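PDB 2NTP: pectinesterase A from Erwinia chrysanthemi, which hydrolyses the methyl esters of pectin's galacturonic acid chains, releasing methanol, as the first step in maceration and soft-rotting of plant tissue. Local coordinates for residues A[27-30]-A[34-37]; A[112-117]-A[126-131]; A[193-198]-A[237-242]. All blocks are in the same frame, centred on the assembly; numbering follows the deposited sequence.

Interaction 1 of 3, residues A[27-30]-A[34-37]; sequences SAPA and PFVI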
ATOM      1  N   SER A  27      15.586 -12.925 -17.100  1.00 20.95           N
ATOM      2  CA  SER A  27      15.984 -14.247 -17.606  1.00 21.35           C
ATOM      3  C   SER A  27      14.807 -15.150 -17.998  1.00 21.66           C
ATOM      4  O   SER A  27      14.987 -16.105 -18.758  1.00 22.02           O
ATOM      5  CB  SER A  27      16.857 -14.965 -16.573  1.00 21.47           C
ATOM      6  OG  SER A  27      16.065 -15.641 -15.610  1.00 22.00           O
ATOM      7  N   ALA A  28      13.618 -14.844 -17.476  1.00 21.84           N
ATOM      8  CA  ALA A  28      12.424 -15.665 -17.704  1.00 21.84           C
ATOM      9  C   ALA A  28      12.029 -15.701 -19.176  1.00 21.93           C
ATOM     10  O   ALA A  28      12.008 -14.653 -19.830  1.00 21.88           O
ATOM     11  CB  ALA A  28      11.262 -15.152 -16.864  1.00 21.82           C
ATOM     12  N   PRO A  29      11.701 -16.902 -19.701  1.00 22.00           N
ATOM     13  CA  PRO A  29      11.261 -16.979 -21.092  1.00 21.98           C
ATOM     14  C   PRO A  29       9.985 -16.168 -21.304  1.00 21.83           C
ATOM     15  O   PRO A  29       9.151 -16.074 -20.394  1.00 21.69           O
ATOM     16  CB  PRO A  29      10.992 -18.475 -21.300  1.00 22.06           C
ATOM     17  CG  PRO A  29      10.797 -19.037 -19.931  1.00 22.33           C
ATOM     18  CD  PRO A  29      11.701 -18.226 -19.048  1.00 21.97           C
ATOM     19  N   ALA A  30       9.851 -15.569 -22.486  1.00 21.47           N
ATOM     20  CA  ALA A  30       8.642 -14.830 -22.844  1.00 21.20           C
ATOM     21  C   ALA A  30       7.423 -15.750 -22.790  1.00 20.97           C
ATOM     22  O   ALA A  30       7.490 -16.897 -23.225  1.00 21.21           O
ATOM     23  CB  ALA A  30       8.785 -14.219 -24.228  1.00 21.34           C
ATOM     24  N   PRO A  34       4.355 -20.488 -15.362  1.00 16.96           N
ATOM     25  CA  PRO A  34       4.861 -20.017 -14.067  1.00 16.48           C
ATOM     26  C   PRO A  34       6.387 -19.898 -14.031  1.00 16.05           C
ATOM     27  O   PRO A  34       7.095 -20.771 -14.544  1.00 15.90           O
ATOM     28  CB  PRO A  34       4.376 -21.085 -13.077  1.00 16.48           C
ATOM     29  CG  PRO A  34       4.028 -22.268 -13.907  1.00 16.96           C
ATOM     30  CD  PRO A  34       3.583 -21.738 -15.228  1.00 17.01           C
ATOM     31  N   PHE A  35       6.876 -18.802 -13.458  1.00 15.51           N
ATOM     32  CA  PHE A  35       8.309 -18.602 -13.261  1.00 15.26           C
ATOM     33  C   PHE A  35       8.540 -18.192 -11.816  1.00 14.99           C
ATOM     34  O   PHE A  35       8.031 -17.158 -11.372  1.00 15.23           O
ATOM     35  CB  PHE A  35       8.843 -17.536 -14.223  1.00 15.29           C
ATOM     36  CG  PHE A  35      10.342 -17.537 -14.363  1.00 15.73           C
ATOM     37  CD1 PHE A  35      10.969 -18.421 -15.241  1.00 16.23           C
ATOM     38  CD2 PHE A  35      11.130 -16.658 -13.623  1.00 15.58           C
ATOM     39  CE1 PHE A  35      12.354 -18.432 -15.380  1.00 16.90           C
ATOM     40  CE2 PHE A  35      12.521 -16.663 -13.756  1.00 16.03           C
ATOM     41  CZ  PHE A  35      13.131 -17.555 -14.636  1.00 16.20           C
ATOM     42  N   VAL A  36       9.296 -19.012 -11.093  1.00 14.60           N
ATOM     43  CA  VAL A  36       9.476 -18.860  -9.649  1.00 14.51           C
ATOM     44  C   VAL A  36      10.936 -18.570  -9.315  1.00 14.42           C
ATOM     45  O   VAL A  36      11.836 -19.330  -9.688  1.00 14.68           O
ATOM     46  CB  VAL A  36       9.000 -20.119  -8.883  1.00 14.56           C
ATOM     47  CG1 VAL A  36       8.962 -19.869  -7.379  1.00 14.79           C
ATOM     48  CG2 VAL A  36       7.628 -20.570  -9.396  1.00 14.54           C
ATOM     49  N   ILE A  37      11.157 -17.465  -8.603  1.00 14.15           N
ATOM     50  CA  ILE A  37      12.502 -17.023  -8.247  1.00 13.67           C
ATOM     51  C   ILE A  37      12.704 -17.041  -6.733  1.00 13.91           C
ATOM     52  O   ILE A  37      11.936 -16.424  -5.984  1.00 13.81           O
ATOM     53  CB  ILE A  37      12.792 -15.604  -8.803  1.00 13.77           C
ATOM     54  CG1 ILE A  37      12.586 -15.579 -10.319  1.00 13.24           C
ATOM     55  CG2 ILE A  37      14.214 -15.152  -8.425  1.00 13.57           C
ATOM     56  CD1 ILE A  37      12.510 -14.180 -10.929  1.00 13.42           C
TER
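A28 sets its methyl group on the flat face of the F35 ring. CB of A28 stands 3.4 Å from the ring centroid of F35. It lies only 5° off the ring normal, so this is a CH-pi contact made almost over the middle of the ring. The six ring carbons are therefore at nearly equal distances from the methyl. P29, next in the loop, brings CD to 3.7 Å from CE1 of F35. S27 reaches the far end of the ring, with its OG 3.6 Å from CZ of F35. Both of these approach the ring obliquely. The S27 hydroxyl is already used: it is hydrogen-bonded to the carbonyl of A24, in helix 21-26. F35 also packs on L55 and A6, of the neighbouring strands.

F35 opens strand 35-39 of the right-handed parallel beta-helix, the fold of the pectinesterase family. It lies near the N-terminal end of that helix, between strands 6-8 and 55-59. The loop that carries A28 follows helix 21-26, which packs on I37. The ring is thrown out to meet that loop because CG of F35 is anti to the backbone N (chi1 -164°). I37, two residues along the strand, places CD1 at the edge of the same ring. Backbone bonds from F35 to N54 and H56 fix the strand. On the loop side, the carbonyl of P29 accepts a hydrogen bond from R52.

Interaction 2 of 3, residues A[112-117]-A[126-131]; sequences PANQAK and KDTQAV. With ADA (alpha-D-galactopyranuronic acid), chain C.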
ATOM      1  N   PRO A 112      11.466  11.477   7.656  1.00  8.86           N
ATOM      2  CA  PRO A 112      11.767  12.326   8.819  1.00  8.80           C
ATOM      3  C   PRO A 112      12.984  13.237   8.627  1.00  8.89           C
ATOM      4  O   PRO A 112      12.950  14.390   9.057  1.00  8.84           O
ATOM      5  CB  PRO A 112      12.024  11.312   9.937  1.00  8.98           C
ATOM      6  CG  PRO A 112      11.256  10.080   9.508  1.00  9.11           C
ATOM      7  CD  PRO A 112      11.491  10.046   8.020  1.00  9.01           C
ATOM      8  N   ALA A 113      14.039  12.732   7.993  1.00  8.83           N
ATOM      9  CA  ALA A 113      15.225  13.558   7.742  1.00  9.23           C
ATOM     10  C   ALA A 113      14.885  14.698   6.791  1.00  9.52           C
ATOM     11  O   ALA A 113      15.359  15.821   6.968  1.00  9.81           O
ATOM     12  CB  ALA A 113      16.376  12.720   7.203  1.00  9.32           C
ATOM     13  N   ASN A 114      14.051  14.407   5.793  1.00  9.50           N
ATOM     14  CA  ASN A 114      13.567  15.434   4.874  1.00  9.53           C
ATOM     15  C   ASN A 114      12.824  16.555   5.600  1.00  9.55           C
ATOM     16  O   ASN A 114      13.087  17.730   5.362  1.00  9.44           O
ATOM     17  CB  ASN A 114      12.652  14.842   3.806  1.00  9.89           C
ATOM     18  CG  ASN A 114      12.278  15.860   2.742  1.00  9.82           C
ATOM     19  OD1 ASN A 114      13.081  16.175   1.868  1.00 11.38           O
ATOM     20  ND2 ASN A 114      11.056  16.382   2.816  1.00 10.17           N
ATOM     21  N   GLN A 115      11.896  16.181   6.480  1.00  9.40           N
ATOM     22  CA  GLN A 115      11.099  17.158   7.226  1.00 10.04           C
ATOM     23  C   GLN A 115      11.935  17.989   8.188  1.00 10.25           C
ATOM     24  O   GLN A 115      11.596  19.142   8.459  1.00 10.59           O
ATOM     25  CB  GLN A 115       9.959  16.466   7.982  1.00 10.08           C
ATOM     26  CG  GLN A 115       8.999  15.730   7.067  1.00 10.90           C
ATOM     27  CD  GLN A 115       8.306  16.649   6.085  1.00 12.36           C
ATOM     28  OE1 GLN A 115       8.765  16.829   4.955  1.00 13.22           O
ATOM     29  NE2 GLN A 115       7.203  17.252   6.513  1.00 14.04           N
ATOM     30  N   ALA A 116      13.020  17.401   8.696  1.00 10.03           N
ATOM     31  CA  ALA A 116      13.915  18.080   9.637  1.00 10.25           C
ATOM     32  C   ALA A 116      14.811  19.115   8.955  1.00 10.17           C
ATOM     33  O   ALA A 116      15.428  19.954   9.624  1.00 10.38           O
ATOM     34  CB  ALA A 116      14.758  17.064  10.399  1.00 10.23           C
ATOM     35  N   LYS A 117      14.892  19.053   7.630  1.00 10.26           N
ATOM     36  CA  LYS A 117      15.698  20.017   6.875  1.00 10.31           C
ATOM     37  C   LYS A 117      15.137  21.426   7.039  1.00 10.32           C
ATOM     38  O   LYS A 117      13.931  21.613   7.211  1.00 10.24           O
ATOM     39  CB  LYS A 117      15.767  19.645   5.393  1.00 10.43           C
ATOM     40  CG  LYS A 117      16.587  18.387   5.109  1.00 10.28           C
ATOM     41  CD  LYS A 117      16.684  18.101   3.614  1.00 10.34           C
ATOM     42  CE  LYS A 117      17.693  16.996   3.353  1.00 10.54           C
ATOM     43  NZ  LYS A 117      17.764  16.611   1.912  1.00 10.80           N
ATOM     44  N   LYS A 126       9.082  18.709  -1.248  1.00 13.89           N
ATOM     45  CA  LYS A 126       7.688  18.964  -0.873  1.00 13.79           C
ATOM     46  C   LYS A 126       6.770  17.791  -1.229  1.00 12.88           C
ATOM     47  O   LYS A 126       5.833  17.483  -0.493  1.00 13.10           O
ATOM     48  CB  LYS A 126       7.174  20.254  -1.522  1.00 14.57           C
ATOM     49  CG  LYS A 126       7.662  21.519  -0.835  1.00 16.91           C
ATOM     50  CD  LYS A 126       7.285  22.757  -1.618  1.00 20.91           C
ATOM     51  CE  LYS A 126       7.822  24.006  -0.942  1.00 22.77           C
ATOM     52  NZ  LYS A 126       7.660  25.213  -1.797  1.00 24.51           N
ATOM     53  N   ASP A 127       7.040  17.153  -2.369  1.00 11.98           N
ATOM     54  CA  ASP A 127       6.267  15.997  -2.819  1.00 10.97           C
ATOM     55  C   ASP A 127       6.839  14.738  -2.177  1.00  9.95           C
ATOM     56  O   ASP A 127       7.645  14.019  -2.779  1.00  9.54           O
ATOM     57  CB  ASP A 127       6.273  15.896  -4.350  1.00 11.41           C
ATOM     58  CG  ASP A 127       5.583  17.080  -5.022  1.00 13.31           C
ATOM     59  OD1 ASP A 127       5.012  17.936  -4.309  1.00 15.65           O
ATOM     60  OD2 ASP A 127       5.609  17.149  -6.268  1.00 15.19           O
ATOM     61  N   THR A 128       6.392  14.488  -0.948  1.00  8.88           N
ATOM     62  CA  THR A 128       7.011  13.517  -0.054  1.00  8.03           C
ATOM     63  C   THR A 128       6.442  12.102  -0.149  1.00  7.76           C
ATOM     64  O   THR A 128       6.873  11.211   0.585  1.00  7.33           O
ATOM     65  CB  THR A 128       6.937  13.997   1.410  1.00  7.76           C
ATOM     66  OG1 THR A 128       5.616  14.479   1.687  1.00  8.44           O
ATOM     67  CG2 THR A 128       7.941  15.124   1.643  1.00  7.77           C
ATOM     68  N   GLN A 129       5.495  11.883  -1.054  1.00  7.65           N
ATOM     69  CA  GLN A 129       5.023  10.517  -1.268  1.00  7.76           C
ATOM     70  C   GLN A 129       6.180   9.656  -1.761  1.00  6.86           C
ATOM     71  O   GLN A 129       7.013  10.103  -2.547  1.00  6.64           O
ATOM     72  CB  GLN A 129       3.796  10.437  -2.189  1.00  8.36           C
ATOM     73  CG  GLN A 129       3.716  11.413  -3.335  1.00 12.13           C
ATOM     74  CD  GLN A 129       3.368  12.836  -2.924  1.00 11.31           C
ATOM     75  OE1 GLN A 129       4.231  13.675  -2.907  1.00 12.76           O
ATOM     76  NE2 GLN A 129       2.099  13.106  -2.614  1.00 14.78           N
ATOM     77  N   ALA A 130       6.251   8.428  -1.259  1.00  6.40           N
ATOM     78  CA  ALA A 130       7.338   7.525  -1.608  1.00  5.73           C
ATOM     79  C   ALA A 130       6.836   6.089  -1.485  1.00  5.63           C
ATOM     80  O   ALA A 130       6.864   5.479  -0.410  1.00  5.31           O
ATOM     81  CB  ALA A 130       8.561   7.780  -0.722  1.00  6.07           C
ATOM     82  N   VAL A 131       6.366   5.572  -2.612  1.00  5.07           N
ATOM     83  CA  VAL A 131       5.675   4.286  -2.673  1.00  5.06           C
ATOM     84  C   VAL A 131       6.642   3.102  -2.574  1.00  5.01           C
ATOM     85  O   VAL A 131       7.669   3.082  -3.244  1.00  5.24           O
ATOM     86  CB  VAL A 131       4.846   4.193  -3.976  1.00  5.16           C
ATOM     87  CG1 VAL A 131       4.121   2.851  -4.067  1.00  5.49           C
ATOM     88  CG2 VAL A 131       3.847   5.344  -4.071  1.00  5.05           C
TER
HETATM   89  C1  ADA C   3      -0.854  15.114  -0.496  1.00 13.01           C
HETATM   90  C2  ADA C   3      -1.709  15.586  -1.668  1.00 12.40           C
HETATM   91  C3  ADA C   3      -2.992  14.754  -1.744  1.00 12.91           C
HETATM   92  C4  ADA C   3      -2.652  13.262  -1.776  1.00 12.20           C
HETATM   93  C5  ADA C   3      -1.818  12.911  -0.542  1.00 12.63           C
HETATM   94  C6  ADA C   3      -1.420  11.459  -0.473  1.00 13.13           C
HETATM   95  O2  ADA C   3      -2.011  16.976  -1.497  1.00 13.31           O
HETATM   96  O3  ADA C   3      -3.750  15.133  -2.901  1.00 13.63           O
HETATM   97  O4  ADA C   3      -1.871  12.979  -2.944  1.00 11.38           O
HETATM   98  O5  ADA C   3      -0.622  13.704  -0.570  1.00 11.86           O
HETATM   99  O6B ADA C   3      -2.256  10.548  -0.700  1.00 14.32           O
HETATM  100  O6A ADA C   3      -0.233  11.223  -0.167  1.00 13.96           O
HETATM  101  O   HOH W   1       5.811  16.925   3.457  1.00 47.48           O
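T128 turns its CG2 methyl to the side-chain amides of N114 and Q115. The contact is van der Waals: CG2 of T128 is 3.6 Å from ND2 of N114 and 3.8 Å from OE1 of Q115.

Hydrogen bonds hold the two amides. Within the helix, ND2 of N114 donates to OE1 of Q115 at 3.2 Å, with an angle of 144° at the hydrogen. The donor lies in the plane of the Q115 carbonyl. ND2 also donates to the carbonyl of I125, so the helix holds the chain just before K126. NE2 of Q115 is bonded to D197. These bonds fix how both amides are turned.

Helix 111-116 and the loop after it form an excursion from the parallel beta-helix, beside the substrate cleft. Q129, next along the loop, binds substrate. Its NE2 lies 3.5 Å from O5 of one galacturonate and is hydrogen-bonded to O2 of a second.

The T128 hydroxyl is hydrogen-bonded to OE1 of Q153, the transition state stabilizer. This bond probably helps position the Q153 amide. Water provides the remaining link. One molecule donates to OG1 of T128 at 3.0 Å and, weakly, to OE1 of Q115.

Interaction 3 of 3, residues A[193-198]-A[237-242]; sequences RYRADV and KSYGLG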
ATOM      1  N   ARG A 193       3.133   5.137  12.071  1.00  5.91           N
ATOM      2  CA  ARG A 193       4.474   5.575  12.446  1.00  5.71           C
ATOM      3  C   ARG A 193       4.510   6.937  13.129  1.00  5.90           C
ATOM      4  O   ARG A 193       3.649   7.803  12.909  1.00  6.06           O
ATOM      5  CB  ARG A 193       5.407   5.538  11.229  1.00  5.48           C
ATOM      6  CG  ARG A 193       5.464   4.158  10.564  1.00  4.50           C
ATOM      7  CD  ARG A 193       6.520   4.096   9.470  1.00  5.34           C
ATOM      8  NE  ARG A 193       7.873   3.925  10.010  1.00  5.49           N
ATOM      9  CZ  ARG A 193       8.950   3.687   9.265  1.00  5.95           C
ATOM     10  NH1 ARG A 193       8.843   3.595   7.944  1.00  5.75           N
ATOM     11  NH2 ARG A 193      10.137   3.537   9.846  1.00  6.57           N
ATOM     12  N   TYR A 194       5.530   7.113  13.962  1.00  6.45           N
ATOM     13  CA  TYR A 194       5.748   8.356  14.685  1.00  7.31           C
ATOM     14  C   TYR A 194       6.105   9.509  13.741  1.00  7.46           C
ATOM     15  O   TYR A 194       6.906   9.345  12.816  1.00  7.46           O
ATOM     16  CB  TYR A 194       6.853   8.151  15.721  1.00  7.70           C
ATOM     17  CG  TYR A 194       7.243   9.419  16.443  1.00  8.35           C
ATOM     18  CD1 TYR A 194       6.386  10.000  17.383  1.00  9.39           C
ATOM     19  CD2 TYR A 194       8.457  10.042  16.180  1.00  9.28           C
ATOM     20  CE1 TYR A 194       6.736  11.170  18.046  1.00 10.38           C
ATOM     21  CE2 TYR A 194       8.814  11.213  16.840  1.00 10.26           C
ATOM     22  CZ  TYR A 194       7.948  11.769  17.768  1.00  9.99           C
ATOM     23  OH  TYR A 194       8.294  12.932  18.427  1.00 11.57           O
ATOM     24  N   ARG A 195       5.499  10.670  13.983  1.00  7.90           N
ATOM     25  CA  ARG A 195       5.773  11.883  13.211  1.00  8.57           C
ATOM     26  C   ARG A 195       6.429  12.937  14.093  1.00  8.81           C
ATOM     27  O   ARG A 195       5.746  13.605  14.870  1.00  8.80           O
ATOM     28  CB  ARG A 195       4.475  12.478  12.648  1.00  8.68           C
ATOM     29  CG  ARG A 195       3.781  11.662  11.557  1.00  9.71           C
ATOM     30  CD  ARG A 195       4.409  11.864  10.177  1.00 10.05           C
ATOM     31  NE  ARG A 195       4.457  13.251   9.706  1.00  9.91           N
ATOM     32  CZ  ARG A 195       3.485  13.866   9.028  1.00 10.03           C
ATOM     33  NH1 ARG A 195       2.340  13.249   8.769  1.00  9.29           N
ATOM     34  NH2 ARG A 195       3.648  15.126   8.627  1.00  9.77           N
ATOM     35  N   ALA A 196       7.746  13.082  13.975  1.00  9.38           N
ATOM     36  CA  ALA A 196       8.485  14.079  14.749  1.00 10.48           C
ATOM     37  C   ALA A 196       8.120  15.505  14.330  1.00 11.04           C
ATOM     38  O   ALA A 196       8.312  16.459  15.099  1.00 11.44           O
ATOM     39  CB  ALA A 196       9.983  13.854  14.610  1.00 10.73           C
ATOM     40  N   ASP A 197       7.586  15.637  13.119  1.00 11.22           N
ATOM     41  CA  ASP A 197       7.315  16.943  12.514  1.00 11.75           C
ATOM     42  C   ASP A 197       5.893  17.461  12.745  1.00 12.40           C
ATOM     43  O   ASP A 197       5.548  18.553  12.284  1.00 12.60           O
ATOM     44  CB  ASP A 197       7.631  16.911  11.010  1.00 11.64           C
ATOM     45  CG  ASP A 197       6.754  15.929  10.240  1.00 11.46           C
ATOM     46  OD1 ASP A 197       6.653  14.759  10.656  1.00 10.59           O
ATOM     47  OD2 ASP A 197       6.178  16.325   9.203  1.00 10.70           O
ATOM     48  N   VAL A 198       5.080  16.684  13.458  1.00 12.77           N
ATOM     49  CA  VAL A 198       3.680  17.041  13.709  1.00 13.50           C
ATOM     50  C   VAL A 198       3.481  17.523  15.147  1.00 14.80           C
ATOM     51  O   VAL A 198       3.831  16.824  16.098  1.00 14.58           O
ATOM     52  CB  VAL A 198       2.721  15.859  13.384  1.00 13.41           C
ATOM     53  CG1 VAL A 198       1.302  16.139  13.864  1.00 12.73           C
ATOM     54  CG2 VAL A 198       2.716  15.583  11.891  1.00 12.25           C
ATOM     55  N   LYS A 237      -5.288   9.221  19.601  1.00  9.98           N
ATOM     56  CA  LYS A 237      -6.158   9.985  18.692  1.00 10.19           C
ATOM     57  C   LYS A 237      -5.388  10.834  17.672  1.00  9.79           C
ATOM     58  O   LYS A 237      -5.744  11.988  17.409  1.00 10.20           O
ATOM     59  CB  LYS A 237      -7.162  10.830  19.490  1.00 10.62           C
ATOM     60  CG  LYS A 237      -8.082   9.986  20.355  1.00 12.33           C
ATOM     61  CD  LYS A 237      -9.196  10.809  20.981  1.00 14.40           C
ATOM     62  CE  LYS A 237     -10.041   9.953  21.917  1.00 17.46           C
ATOM     63  NZ  LYS A 237     -10.757   8.842  21.218  1.00 20.15           N
ATOM     64  N   SER A 238      -4.340  10.241  17.102  1.00  8.99           N
ATOM     65  CA  SER A 238      -3.463  10.918  16.134  1.00  8.47           C
ATOM     66  C   SER A 238      -3.632  10.397  14.707  1.00  8.03           C
ATOM     67  O   SER A 238      -3.160  11.029  13.760  1.00  7.96           O
ATOM     68  CB  SER A 238      -1.991  10.787  16.554  1.00  8.40           C
ATOM     69  OG  SER A 238      -1.607   9.426  16.638  1.00  8.89           O
ATOM     70  N   TYR A 239      -4.300   9.252  14.562  1.00  7.46           N
ATOM     71  CA  TYR A 239      -4.451   8.586  13.260  1.00  6.98           C
ATOM     72  C   TYR A 239      -5.896   8.342  12.840  1.00  6.82           C
ATOM     73  O   TYR A 239      -6.716   7.873  13.630  1.00  6.79           O
ATOM     74  CB  TYR A 239      -3.692   7.257  13.253  1.00  6.87           C
ATOM     75  CG  TYR A 239      -2.276   7.385  12.753  1.00  6.85           C
ATOM     76  CD1 TYR A 239      -1.245   7.800  13.603  1.00  6.45           C
ATOM     77  CD2 TYR A 239      -1.965   7.111  11.422  1.00  6.54           C
ATOM     78  CE1 TYR A 239       0.057   7.924  13.139  1.00  6.07           C
ATOM     79  CE2 TYR A 239      -0.670   7.236  10.951  1.00  6.11           C
ATOM     80  CZ  TYR A 239       0.336   7.646  11.809  1.00  7.22           C
ATOM     81  OH  TYR A 239       1.615   7.769  11.331  1.00  6.68           O
ATOM     82  N   GLY A 240      -6.201   8.663  11.587  1.00  6.63           N
ATOM     83  CA  GLY A 240      -7.498   8.331  11.018  1.00  6.32           C
ATOM     84  C   GLY A 240      -7.477   6.960  10.373  1.00  6.42           C
ATOM     85  O   GLY A 240      -6.450   6.525   9.838  1.00  6.23           O
ATOM     86  N   LEU A 241      -8.619   6.278  10.419  1.00  6.28           N
ATOM     87  CA  LEU A 241      -8.777   4.994   9.734  1.00  6.46           C
ATOM     88  C   LEU A 241      -8.766   5.167   8.221  1.00  6.31           C
ATOM     89  O   LEU A 241      -8.330   4.279   7.490  1.00  6.28           O
ATOM     90  CB  LEU A 241     -10.076   4.311  10.159  1.00  6.75           C
ATOM     91  CG  LEU A 241     -10.161   3.791  11.597  1.00  7.30           C
ATOM     92  CD1 LEU A 241     -11.575   3.338  11.896  1.00  7.95           C
ATOM     93  CD2 LEU A 241      -9.160   2.663  11.829  1.00  7.54           C
ATOM     94  N   GLY A 242      -9.237   6.321   7.764  1.00  6.21           N
ATOM     95  CA  GLY A 242      -9.308   6.596   6.339  1.00  5.91           C
ATOM     96  C   GLY A 242      -9.809   7.999   6.071  1.00  6.05           C
ATOM     97  O   GLY A 242     -10.469   8.602   6.917  1.00  5.96           O
TER
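R193 and Y239 meet across backbones that stay well apart, with their CA atoms 9.5 Å from each other. Segment 193-198 is the loop that leaves strand 189-192, and it turns back in a type I beta turn from R195 to V198. Segment 237-242 enters a short strand at Y239, and the chain turns a corner at L241. The first is a loop leaving the right-handed parallel beta-helix; the second lies on one of its strands.

The long side chain of Y239 spans the gap. Its OH donates a hydrogen bond of 2.6 Å to the carbonyl O of R193. The donor lies in the carbonyl plane, on a lone pair, with a C=O...OH angle of 130°. The carbonyl oxygen in turn sits at the edge of the ring, near its plane. The side chain of R193 leads away from Y239, to a salt bridge with E230 and a cation-pi contact with Y152.

R195 brings CG to 4.5 Å from OH of Y239, and its guanidinium then turns to D197. The grip is side-on. NE of R195 donates to OD1 of D197 at 2.8 Å, and NH2 of R195 donates to OD2 of D197 at 2.9 Å. Both bonds are nearly straight and use the syn sides of the carboxylate. Q115 NE2 also bonds OD2 and so helps hold D197. CG2 of V198 covers one face of the guanidinium.

R195 binds substrate, and its NH2 is also hydrogen-bonded to the carboxylate of a bound galacturonate. Its positive charge probably offsets both carboxylates. The two bonds to D197 probably fix the guanidinium's rotation, with NH2 turned to the sugar, while Y239 anchors the backbone two residues earlier.

Overall arrangement
Interaction 1 comes first in the chain. It closes the short loop between helix 21-26 and strand 35-39, at the N-terminal end of the beta-helix. Interaction 2 closes a longer loop, from helix 111-116 to the residues before strand 133-135, beside the substrate cleft. Interaction 3 closes the widest loop, spanning 38 residues from the loop after strand 189-192 to strand 239-242. The three follow in series and none nest or cross. Interactions 1 and 3 lie on opposite sides of the chain's centre, with their own centres about 41 Å apart. Interactions 2 and 3 touch through a probable hydrogen bond from Q115 to D197, joining helix 111-116 to the loop that carries the substrate-binding R195.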